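Local structure of putative uncharacterized protein (Burkholderia ambifaria, 3W20) at residues R102-L107 / E134-T139; T110-L115 / M258-I263; A50-E55 / T254-G259; D118-K123 / D267-F272. The protein is probably an iron- and 2-oxoglutarate-dependent dioxygenase acting on N-substituted L-amino acids, here holding zinc at its metal site. All coordinates share one frame; numbering follows the deposited sequence.

Along the chain, contact 3 comes first: residues 50-55, at the end of helix 48-52, meet residues 254-259 and close a loop of about 200 residues. Contact 1 (102-107 with 134-139) is a short closure nested inside that loop. Contact 2 (110-115 with 258-263) begins inside the loop of contact 1 and runs past it to strand 255-265, so the two cross; contact 4 (118-123 with 267-272) crosses all three others. Contacts 2 and 3 end on the same strand and share Met258 and Gly259, while contacts 2 and 4 use helix 111-120. Together they fasten helices 48-52, 87-107 and 111-120 to the main sheet of the double-stranded beta-helix.

Contact 1. Residues R102-L107 / E134-T139; sequences RVNDGL and EFLLAT
A single buried asparagine, Asn104 on the last turn of helix 87-107, grips the irregular backbone after strand 133-134, and the carboxylate of Glu134 ending that strand, with both ends of its amide, and leucines pack beside it. The amide nitrogen gives two bonds: ND2 of Asn104 reaches the backbone O of Phe135 at 2.8 Å, the acceptor lying in the amide plane, and OE1 of Glu134 at 3.1 Å. That carboxylate oxygen is met on its anti side, with the amide and carboxylate planes 50° apart. On the other branch OD1 of Asn104 accepts from the backbone N of Leu137 at 2.9 Å, in a bent bond (136° at the hydrogen). Three partners thus fix the amide's rotation, and the opposite polarity of Phe135 O and Leu137 N tells which end is oxygen. With chi1 at -84°, CG of Asn104 stands anti to its carbonyl carbon, which carries the amide across to the loop.

The apolar part lies beside this grip. CD1 of Leu136 touches CG2 of Val103 at 3.5 Å, a tight carbon contact, and CD1 of Leu107 at 3.8 Å. Leu107 also sets CB against CB of Leu137 at 4.1 Å.

Glu134 OE2 forms a salt bridge with Arg108, so Asn104 and Arg108 hold its two carboxylate oxygens. Phe135 is bonded through its backbone to Leu125 of strand 123-127, and Thr139, where strand 139-143 begins, to Gly259 of strand 255-265, while Leu137 packs on Met271 of strand 268-272, so the helix end is linked through this loop to three strands of the main sheet.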
# COMPACT_ATOMS: atom_id res chain seq x y z
N ARG A 102 3.92 3.02 -8.50
CA ARG A 102 4.93 2.76 -9.55
C ARG A 102 4.29 3.04 -10.91
O ARG A 102 4.90 3.57 -11.80
CB ARG A 102 5.44 1.30 -9.53
CG ARG A 102 6.39 0.95 -8.38
CD ARG A 102 7.67 1.77 -8.44
NE ARG A 102 8.34 1.97 -7.14
CZ ARG A 102 9.43 2.72 -6.97
NH1 ARG A 102 9.97 3.34 -8.03
NH2 ARG A 102 9.99 2.87 -5.75
N VAL A 103 3.04 2.68 -11.07
CA VAL A 103 2.51 2.64 -12.43
C VAL A 103 1.65 3.87 -12.78
O VAL A 103 1.48 4.18 -13.99
CB VAL A 103 1.72 1.36 -12.73
CG1 VAL A 103 2.40 0.08 -12.25
CG2 VAL A 103 0.37 1.43 -12.10
N ASN A 104 1.14 4.59 -11.80
CA ASN A 104 0.20 5.70 -12.10
C ASN A 104 0.89 6.89 -12.80
O ASN A 104 0.22 7.59 -13.53
CB ASN A 104 -0.47 6.24 -10.86
CG ASN A 104 -1.71 5.43 -10.47
OD1 ASN A 104 -2.13 4.53 -11.18
ND2 ASN A 104 -2.27 5.77 -9.37
N ASP A 105 2.21 7.05 -12.62
CA ASP A 105 2.93 8.14 -13.26
C ASP A 105 2.84 8.04 -14.77
O ASP A 105 2.55 9.05 -15.47
CB ASP A 105 4.37 8.21 -12.75
CG ASP A 105 4.48 8.89 -11.35
OD1 ASP A 105 3.52 9.55 -10.90
OD2 ASP A 105 5.54 8.75 -10.70
N GLY A 106 3.05 6.83 -15.27
CA GLY A 106 2.71 6.50 -16.65
C GLY A 106 1.21 6.52 -16.99
O GLY A 106 0.79 7.14 -18.02
N LEU A 107 0.37 5.88 -16.14
CA LEU A 107 -1.08 5.86 -16.54
C LEU A 107 -1.72 7.23 -16.65
O LEU A 107 -2.56 7.46 -17.49
CB LEU A 107 -1.91 5.00 -15.53
CG LEU A 107 -1.56 3.53 -15.55
CD1 LEU A 107 -2.23 2.80 -14.36
CD2 LEU A 107 -1.93 2.84 -16.89
N GLU A 134 -2.51 7.00 -3.82
CA GLU A 134 -3.45 6.84 -4.93
C GLU A 134 -3.80 5.35 -5.06
O GLU A 134 -2.96 4.47 -4.89
CB GLU A 134 -2.82 7.29 -6.24
CG GLU A 134 -2.50 8.80 -6.20
CD GLU A 134 -1.86 9.27 -7.49
OE1 GLU A 134 -1.32 8.47 -8.27
OE2 GLU A 134 -1.94 10.49 -7.73
N PHE A 135 -5.07 5.14 -5.41
CA PHE A 135 -5.50 3.89 -6.00
C PHE A 135 -4.91 3.76 -7.40
O PHE A 135 -4.53 4.78 -8.07
CB PHE A 135 -7.01 3.95 -6.12
CG PHE A 135 -7.75 3.70 -4.78
CD1 PHE A 135 -8.44 2.51 -4.55
CD2 PHE A 135 -7.77 4.66 -3.81
CE1 PHE A 135 -9.10 2.30 -3.32
CE2 PHE A 135 -8.41 4.46 -2.59
CZ PHE A 135 -9.10 3.30 -2.35
N LEU A 136 -4.82 2.52 -7.86
CA LEU A 136 -4.43 2.25 -9.23
C LEU A 136 -5.40 3.00 -10.16
O LEU A 136 -6.63 3.01 -9.92
CB LEU A 136 -4.54 0.72 -9.50
CG LEU A 136 -4.39 0.34 -10.96
CD1 LEU A 136 -2.90 0.62 -11.26
CD2 LEU A 136 -4.65 -1.13 -11.21
N LEU A 137 -4.90 3.58 -11.28
CA LEU A 137 -5.83 4.38 -12.14
C LEU A 137 -6.69 3.60 -13.12
O LEU A 137 -7.85 3.99 -13.39
CB LEU A 137 -5.05 5.48 -12.94
CG LEU A 137 -4.90 6.78 -12.19
CD1 LEU A 137 -3.77 7.64 -12.83
CD2 LEU A 137 -6.25 7.57 -12.29
N ALA A 138 -6.13 2.57 -13.71
CA ALA A 138 -6.80 1.94 -14.90
C ALA A 138 -5.99 0.71 -15.25
O ALA A 138 -4.86 0.58 -14.80
CB ALA A 138 -6.92 2.90 -16.10
N THR A 139 -6.56 -0.18 -16.06
CA THR A 139 -5.95 -1.39 -16.47
C THR A 139 -6.24 -1.67 -17.96
O THR A 139 -7.31 -1.32 -18.54
CB THR A 139 -6.41 -2.63 -15.64
OG1 THR A 139 -7.80 -2.72 -15.77
CG2 THR A 139 -6.20 -2.50 -14.18

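Contact 2. Residues T110-L115 / M258-I263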
# COMPACT_ATOMS: atom_id res chain seq x y z
N THR A 110 -1.70 8.60 -20.16
CA THR A 110 -2.32 7.90 -21.25
C THR A 110 -3.48 8.66 -21.85
O THR A 110 -4.18 9.40 -21.15
CB THR A 110 -2.78 6.46 -20.88
OG1 THR A 110 -3.86 6.53 -19.98
CG2 THR A 110 -1.69 5.67 -20.25
N ARG A 111 -3.71 8.49 -23.16
CA ARG A 111 -4.86 9.10 -23.77
C ARG A 111 -6.18 8.66 -23.16
O ARG A 111 -7.12 9.46 -22.95
CB ARG A 111 -4.89 8.77 -25.23
CG ARG A 111 -5.63 9.89 -25.88
CD ARG A 111 -5.25 9.95 -27.31
NE ARG A 111 -6.31 10.68 -28.01
CZ ARG A 111 -6.37 10.79 -29.33
NH1 ARG A 111 -5.44 10.18 -30.06
NH2 ARG A 111 -7.35 11.45 -29.89
N PHE A 112 -6.20 7.38 -22.80
CA PHE A 112 -7.38 6.81 -22.14
C PHE A 112 -7.70 7.52 -20.82
O PHE A 112 -8.85 7.88 -20.60
CB PHE A 112 -7.23 5.28 -21.95
CG PHE A 112 -8.43 4.66 -21.29
CD1 PHE A 112 -9.64 4.62 -21.93
CD2 PHE A 112 -8.36 4.17 -19.99
CE1 PHE A 112 -10.78 4.07 -21.30
CE2 PHE A 112 -9.49 3.62 -19.35
CZ PHE A 112 -10.69 3.58 -19.99
N VAL A 113 -6.72 7.68 -19.93
CA VAL A 113 -6.97 8.29 -18.60
C VAL A 113 -7.27 9.77 -18.84
O VAL A 113 -8.22 10.29 -18.27
CB VAL A 113 -5.82 8.05 -17.62
CG1 VAL A 113 -5.98 8.87 -16.32
CG2 VAL A 113 -5.74 6.61 -17.23
N ARG A 114 -6.53 10.39 -19.77
CA ARG A 114 -6.75 11.80 -20.07
C ARG A 114 -8.17 12.08 -20.63
O ARG A 114 -8.72 13.16 -20.43
CB ARG A 114 -5.67 12.33 -21.02
CG ARG A 114 -4.34 12.57 -20.35
CD ARG A 114 -3.33 13.01 -21.41
NE ARG A 114 -2.05 13.17 -20.73
CZ ARG A 114 -1.56 14.34 -20.28
NH1 ARG A 114 -2.20 15.49 -20.52
NH2 ARG A 114 -0.42 14.33 -19.61
N LEU A 115 -8.79 11.10 -21.27
CA LEU A 115 -10.19 11.25 -21.66
C LEU A 115 -11.06 11.73 -20.52
O LEU A 115 -11.80 12.70 -20.64
CB LEU A 115 -10.71 9.94 -22.26
CG LEU A 115 -11.76 9.88 -23.33
CD1 LEU A 115 -11.36 10.74 -24.53
CD2 LEU A 115 -11.84 8.41 -23.69
N MSE A 258 -9.59 -1.46 -22.39
CA MSE A 258 -8.89 -0.71 -21.40
C MSE A 258 -9.98 -0.17 -20.52
O MSE A 258 -10.95 0.37 -21.06
CB MSE A 258 -8.50 0.53 -22.30
CG MSE A 258 -7.32 1.27 -21.88
SE MSE A 258 -6.96 2.21 -23.61
CE MSE A 258 -6.17 0.77 -24.44
N GLY A 259 -9.88 -0.23 -19.20
CA GLY A 259 -11.01 0.37 -18.41
C GLY A 259 -10.65 0.98 -17.05
O GLY A 259 -9.56 0.81 -16.50
N LEU A 260 -11.60 1.69 -16.47
CA LEU A 260 -11.47 2.12 -15.10
C LEU A 260 -12.89 2.29 -14.54
O LEU A 260 -13.87 1.94 -15.21
CB LEU A 260 -10.72 3.44 -15.06
CG LEU A 260 -11.14 4.58 -15.97
CD1 LEU A 260 -12.42 5.34 -15.56
CD2 LEU A 260 -9.95 5.58 -16.07
N PHE A 261 -12.95 2.78 -13.30
CA PHE A 261 -14.22 3.13 -12.68
C PHE A 261 -14.14 4.58 -12.20
O PHE A 261 -13.06 5.16 -11.92
CB PHE A 261 -14.46 2.20 -11.46
CG PHE A 261 -14.68 0.79 -11.88
CD1 PHE A 261 -15.99 0.33 -12.18
CD2 PHE A 261 -13.59 -0.10 -11.96
CE1 PHE A 261 -16.23 -1.00 -12.58
CE2 PHE A 261 -13.82 -1.44 -12.35
CZ PHE A 261 -15.10 -1.87 -12.71
N LEU A 262 -15.32 5.17 -12.06
CA LEU A 262 -15.45 6.54 -11.59
C LEU A 262 -16.42 6.64 -10.43
O LEU A 262 -17.44 6.03 -10.47
CB LEU A 262 -16.04 7.36 -12.74
CG LEU A 262 -15.13 7.60 -13.96
CD1 LEU A 262 -16.06 7.97 -15.13
CD2 LEU A 262 -14.12 8.71 -13.71
N ILE A 263 -16.10 7.42 -9.40
CA ILE A 263 -17.09 7.86 -8.44
C ILE A 263 -17.07 9.38 -8.29
O ILE A 263 -16.05 10.01 -8.45
CB ILE A 263 -16.89 7.21 -7.03
CG1 ILE A 263 -15.43 7.35 -6.55
CG2 ILE A 263 -17.28 5.75 -7.16
CD1 ILE A 263 -15.26 6.81 -5.11
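The Phe112 ring lies against the start of segment 258-263, where selenomethionine Met258 supplies the nearest side-chain atoms. CG of Met258 sits over one face of the ring, 3.8 Å from its centroid and 23° off the normal, a CH-pi contact offset toward the rim. Its selenium is farther out, 4.4 Å from the centroid in an oblique Met-aromatic approach, and packs on CB of Phe112 at 3.5 Å. The two side chains run antiparallel, Met258 heading toward the helix and Phe112 toward the strand. At the far end of the ring, CZ of Phe112 meets the backbone O of Met258 at 3.4 Å and CA of Gly259 at 3.6 Å. Leu260 adds CD2, 3.8 Å from CE2 of Phe112.

With chi1 of Phe112 at -179°, CG extends anti to the backbone N and the ring projects from helix 111-120 to the strand. The axes of residues 111-115 and 258-263 come within 9.5 Å, their directions 30° apart. Thr110 is the N-cap of this helix, its OG1 accepting from N of Val113 at 3.1 Å, and Asp54 OD2 takes the N-H of Arg111.

Gly259 lies beside Arg141, and Thr257 precedes Met258 in the strand; both Arg141 and Thr257 belong to the 2-oxoglutarate site. No hydrogen bond crosses the interface, so dispersion and the pi-face contact hold helix to strand next to that site, empty in this chain.

Contact 3. Residues A50-E55 / T254-G259; sequences AWWDDE and TRRTMG
Arg256 crosses the indole of Trp52 from the strand side, and its side chain can be followed atom by atom over the ring. CB lies 3.6 Å from CZ3 of Trp52, near the outer rim of the six-membered ring. CG continues over CH2 of Trp52, and CD comes to rest over the face of that ring, 3.8 Å from its centroid, a CH-pi contact. There the chain bends (chi3 -60°), which turns the guanidinium back over the five-membered ring. CZ stands 4.4 Å from the centroid of that ring, 10° off its normal, so the contact is cation-pi. Yet the guanidinium is not stacked flat: its plane is tilted 70° from the indole, and NH1 of Arg256 dips to 3.2 Å from CD2 of Trp52. NE of the arginine is held by OE1 of Gln185 on the neighbouring strand 178-185.

The indole is also met at other points. The backbone O of Thr257 lies at its edge, near the ring plane, 3.4 Å from CZ3 of Trp52. CE of Met258 approaches obliquely, 3.7 Å from CE3 of Trp52, and also reaches the backbone O of Trp51 at 3.4 Å. A second arginine, Arg140 of strand 139-143, makes a cation-pi contact with Trp52 and donates a hydrogen bond from NH1 to the backbone O of Trp52.

Arg255 and Thr257, which flank Arg256, belong to the 2-oxoglutarate site, unoccupied here, so one strand carries the cosubstrate site and this buried contact. With two arginines about one indole, the electron-rich ring would be expected to stabilise the two nearby positive charges electrostatically.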
# COMPACT_ATOMS: atom_id res chain seq x y z
N ALA A 50 -3.02 2.68 -31.39
CA ALA A 50 -2.28 3.76 -30.72
C ALA A 50 -2.73 3.94 -29.24
O ALA A 50 -1.92 4.30 -28.39
CB ALA A 50 -2.39 5.09 -31.48
N TRP A 51 -4.02 3.67 -28.95
CA TRP A 51 -4.52 3.82 -27.58
C TRP A 51 -4.03 2.72 -26.68
O TRP A 51 -3.77 2.95 -25.48
CB TRP A 51 -6.02 3.84 -27.61
CG TRP A 51 -6.54 5.12 -28.10
CD1 TRP A 51 -6.47 5.64 -29.40
CD2 TRP A 51 -7.33 6.07 -27.33
NE1 TRP A 51 -7.16 6.85 -29.46
CE2 TRP A 51 -7.64 7.18 -28.24
CE3 TRP A 51 -7.75 6.14 -26.01
CZ2 TRP A 51 -8.38 8.28 -27.83
CZ3 TRP A 51 -8.48 7.25 -25.60
CH2 TRP A 51 -8.81 8.30 -26.50
N TRP A 52 -3.84 1.52 -27.24
CA TRP A 52 -3.29 0.44 -26.46
C TRP A 52 -1.81 0.52 -26.25
O TRP A 52 -1.28 0.27 -25.13
CB TRP A 52 -3.60 -0.86 -27.18
CG TRP A 52 -3.13 -2.07 -26.44
CD1 TRP A 52 -1.88 -2.70 -26.51
CD2 TRP A 52 -3.93 -2.89 -25.56
NE1 TRP A 52 -1.85 -3.80 -25.69
CE2 TRP A 52 -3.06 -3.98 -25.11
CE3 TRP A 52 -5.25 -2.81 -25.06
CZ2 TRP A 52 -3.50 -4.95 -24.23
CZ3 TRP A 52 -5.67 -3.81 -24.16
CH2 TRP A 52 -4.82 -4.86 -23.76
N ASP A 53 -1.11 0.82 -27.34
CA ASP A 53 0.36 0.93 -27.30
C ASP A 53 0.87 2.25 -26.72
O ASP A 53 2.06 2.45 -26.67
CB ASP A 53 0.92 0.82 -28.75
CG ASP A 53 0.48 -0.44 -29.47
OD1 ASP A 53 0.09 -1.41 -28.82
OD2 ASP A 53 0.48 -0.42 -30.71
N ASP A 54 -0.02 3.17 -26.32
CA ASP A 54 0.33 4.37 -25.53
C ASP A 54 1.49 4.14 -24.55
O ASP A 54 1.45 3.23 -23.72
CB ASP A 54 -0.92 4.82 -24.74
CG ASP A 54 -0.84 6.24 -24.24
OD1 ASP A 54 0.07 6.65 -23.48
OD2 ASP A 54 -1.79 7.00 -24.57
N GLU A 55 2.52 4.99 -24.63
CA GLU A 55 3.74 4.79 -23.82
C GLU A 55 3.51 4.81 -22.28
O GLU A 55 4.31 4.28 -21.52
CB GLU A 55 4.85 5.80 -24.25
CG GLU A 55 5.22 5.73 -25.73
CD GLU A 55 4.35 6.66 -26.61
OE1 GLU A 55 3.08 6.54 -26.57
OE2 GLU A 55 4.92 7.52 -27.34
N THR A 254 -9.38 -13.63 -28.90
CA THR A 254 -8.92 -12.55 -28.04
C THR A 254 -9.75 -11.24 -28.15
O THR A 254 -9.99 -10.70 -29.26
CB THR A 254 -7.40 -12.29 -28.22
OG1 THR A 254 -6.70 -13.55 -28.06
CG2 THR A 254 -6.91 -11.32 -27.13
N ARG A 255 -10.13 -10.74 -26.96
CA ARG A 255 -10.84 -9.44 -26.83
C ARG A 255 -9.88 -8.55 -26.02
O ARG A 255 -9.33 -9.00 -25.02
CB ARG A 255 -12.18 -9.65 -26.11
CG ARG A 255 -13.09 -8.41 -25.96
CD ARG A 255 -14.31 -8.83 -25.17
NE ARG A 255 -15.20 -7.71 -24.80
CZ ARG A 255 -15.26 -7.14 -23.58
NH1 ARG A 255 -14.54 -7.58 -22.54
NH2 ARG A 255 -16.14 -6.14 -23.39
N ARG A 256 -9.63 -7.32 -26.48
CA ARG A 256 -8.86 -6.40 -25.64
C ARG A 256 -9.67 -5.15 -25.33
O ARG A 256 -10.30 -4.60 -26.23
CB ARG A 256 -7.56 -6.02 -26.36
CG ARG A 256 -6.57 -7.18 -26.33
CD ARG A 256 -5.28 -6.80 -26.98
NE ARG A 256 -5.46 -6.43 -28.37
CZ ARG A 256 -4.78 -5.45 -28.92
NH1 ARG A 256 -3.90 -4.78 -28.18
NH2 ARG A 256 -4.99 -5.14 -30.18
N THR A 257 -9.65 -4.73 -24.05
CA THR A 257 -10.29 -3.47 -23.60
C THR A 257 -9.33 -2.75 -22.65
O THR A 257 -8.35 -3.37 -22.15
CB THR A 257 -11.64 -3.71 -22.85
OG1 THR A 257 -11.35 -4.33 -21.63
CG2 THR A 257 -12.56 -4.64 -23.68
N MSE A 258 -9.59 -1.46 -22.39
CA MSE A 258 -8.89 -0.71 -21.40
C MSE A 258 -9.98 -0.17 -20.52
O MSE A 258 -10.95 0.37 -21.06
CB MSE A 258 -8.50 0.53 -22.30
CG MSE A 258 -7.32 1.27 -21.88
SE MSE A 258 -6.96 2.21 -23.61
CE MSE A 258 -6.17 0.77 -24.44
N GLY A 259 -9.88 -0.23 -19.20
CA GLY A 259 -11.01 0.37 -18.41
C GLY A 259 -10.65 0.98 -17.05
O GLY A 259 -9.56 0.81 -16.50

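Contact 4. Residues D118-K123 / D267-F272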
# COMPACT_ATOMS: atom_id res chain seq x y z
N ASP A 118 -9.46 15.21 -18.49
CA ASP A 118 -9.85 16.38 -19.25
C ASP A 118 -11.32 16.66 -19.21
O ASP A 118 -11.72 17.80 -19.02
CB ASP A 118 -9.42 16.24 -20.73
CG ASP A 118 -7.91 16.24 -20.90
OD1 ASP A 118 -7.18 16.59 -19.97
OD2 ASP A 118 -7.44 15.83 -21.95
N ALA A 119 -12.14 15.65 -19.42
CA ALA A 119 -13.53 15.92 -19.50
C ALA A 119 -14.13 16.34 -18.14
O ALA A 119 -15.04 17.17 -18.08
CB ALA A 119 -14.26 14.73 -20.07
N LEU A 120 -13.68 15.73 -17.05
CA LEU A 120 -14.35 15.84 -15.79
C LEU A 120 -13.52 16.55 -14.74
O LEU A 120 -13.95 16.70 -13.63
CB LEU A 120 -14.67 14.45 -15.25
CG LEU A 120 -15.45 13.53 -16.18
CD1 LEU A 120 -15.60 12.14 -15.55
CD2 LEU A 120 -16.84 14.11 -16.29
N ASP A 121 -12.32 16.96 -15.10
CA ASP A 121 -11.32 17.33 -14.09
C ASP A 121 -11.15 16.19 -13.10
O ASP A 121 -10.92 16.43 -11.90
CB ASP A 121 -11.69 18.65 -13.33
CG ASP A 121 -10.47 19.33 -12.67
OD1 ASP A 121 -9.29 18.94 -12.90
OD2 ASP A 121 -10.71 20.32 -11.91
N ALA A 122 -11.21 14.95 -13.58
CA ALA A 122 -11.07 13.80 -12.65
C ALA A 122 -9.62 13.68 -12.16
O ALA A 122 -8.64 14.11 -12.86
CB ALA A 122 -11.49 12.50 -13.36
N LYS A 123 -9.47 13.10 -10.97
CA LYS A 123 -8.15 12.82 -10.42
C LYS A 123 -8.17 11.37 -9.93
O LYS A 123 -9.24 10.81 -9.77
CB LYS A 123 -7.90 13.77 -9.27
CG LYS A 123 -7.52 15.19 -9.70
CD LYS A 123 -7.94 16.17 -8.61
CE LYS A 123 -7.56 17.60 -8.97
NZ LYS A 123 -8.73 18.15 -9.69
N ASP A 267 -15.11 16.01 -3.47
CA ASP A 267 -13.96 16.77 -4.00
C ASP A 267 -13.80 16.74 -5.53
O ASP A 267 -12.86 17.28 -6.12
CB ASP A 267 -12.70 16.26 -3.31
CG ASP A 267 -12.71 16.58 -1.85
OD1 ASP A 267 -13.06 17.74 -1.54
OD2 ASP A 267 -12.41 15.70 -1.04
N GLY A 268 -14.70 16.02 -6.17
CA GLY A 268 -14.73 15.96 -7.62
C GLY A 268 -14.74 14.47 -8.03
O GLY A 268 -14.72 13.55 -7.19
N TRP A 269 -14.69 14.28 -9.32
CA TRP A 269 -14.65 12.94 -9.94
C TRP A 269 -13.35 12.27 -9.67
O TRP A 269 -12.28 12.87 -9.81
CB TRP A 269 -14.82 13.17 -11.41
CG TRP A 269 -16.25 13.39 -11.80
CD1 TRP A 269 -16.88 14.61 -12.12
CD2 TRP A 269 -17.28 12.39 -11.87
NE1 TRP A 269 -18.23 14.42 -12.34
CE2 TRP A 269 -18.51 13.09 -12.24
CE3 TRP A 269 -17.30 11.01 -11.71
CZ2 TRP A 269 -19.70 12.39 -12.40
CZ3 TRP A 269 -18.51 10.35 -11.90
CH2 TRP A 269 -19.67 11.04 -12.25
N ARG A 270 -13.40 11.02 -9.26
CA ARG A 270 -12.22 10.26 -8.97
C ARG A 270 -12.20 8.93 -9.78
O ARG A 270 -13.25 8.30 -9.96
CB ARG A 270 -12.11 10.02 -7.48
CG ARG A 270 -11.95 11.30 -6.64
CD ARG A 270 -10.61 11.92 -6.93
NE ARG A 270 -10.34 13.11 -6.10
CZ ARG A 270 -10.65 14.36 -6.45
NH1 ARG A 270 -11.26 14.66 -7.62
NH2 ARG A 270 -10.29 15.35 -5.63
N MSE A 271 -11.02 8.50 -10.22
CA MSE A 271 -10.83 7.33 -11.10
C MSE A 271 -10.06 6.27 -10.32
O MSE A 271 -9.14 6.57 -9.56
CB MSE A 271 -9.88 7.67 -12.28
CG MSE A 271 -10.58 8.71 -13.17
SE MSE A 271 -9.32 9.34 -14.56
CE MSE A 271 -8.23 10.48 -13.34
N PHE A 272 -10.41 5.01 -10.54
CA PHE A 272 -9.68 3.94 -9.95
C PHE A 272 -9.99 2.66 -10.71
O PHE A 272 -11.01 2.58 -11.43
CB PHE A 272 -10.06 3.78 -8.48
CG PHE A 272 -11.52 3.40 -8.26
CD1 PHE A 272 -11.88 2.07 -8.12
CD2 PHE A 272 -12.49 4.41 -8.23
CE1 PHE A 272 -13.22 1.70 -7.93
CE2 PHE A 272 -13.85 4.04 -8.05
CZ PHE A 272 -14.18 2.69 -7.88
O HOH W 1 -14.38 16.73 -10.91
O HOH W 2 -11.43 17.07 -9.06
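Two flat groups frame this helix-to-strand turn, where strand 123-127 joins strand 268-272 in the double-stranded beta-helix: the indole of Trp269 with Leu120 over one face and the guanidinium of Arg270 with Lys123 over one face. CD1 of Leu120 stands 4.2 Å from the centroid of the five-membered ring, 20° off its normal, in a CH-pi contact offset toward the rim; His264 also stacks on this indole. CD of Lys123 rests against the guanidinium, the two side chains running alongside in the same direction, and a water lies in plane at the guanidinium edge.

Lys123 and Arg270 form a parallel beta bridge. N of Lys123 donates to O of Trp269 at 3.0 Å, and O of Lys123 accepts from N of Met271 at 3.0 Å. Asp121 leaves the helix with positive phi (54°), turning the chain into the strand. Behind the bridge, CB of Ala122 packs on CE of Met271 at 3.8 Å.

One water links O of Leu120 to N of Trp269. Another accepts from both NZ of Lys123 and NH1 of Arg270 and donates to O of Asp121 and, at longer range, O of Asp267; with the weak salt bridge from NZ to OD1 of Asp121, it may ease the proximity of the two like charges. NH1 of Arg270 also donates to O of Trp269 at 3.0 Å, from above the carbonyl plane, on the face opposite to N of Lys123.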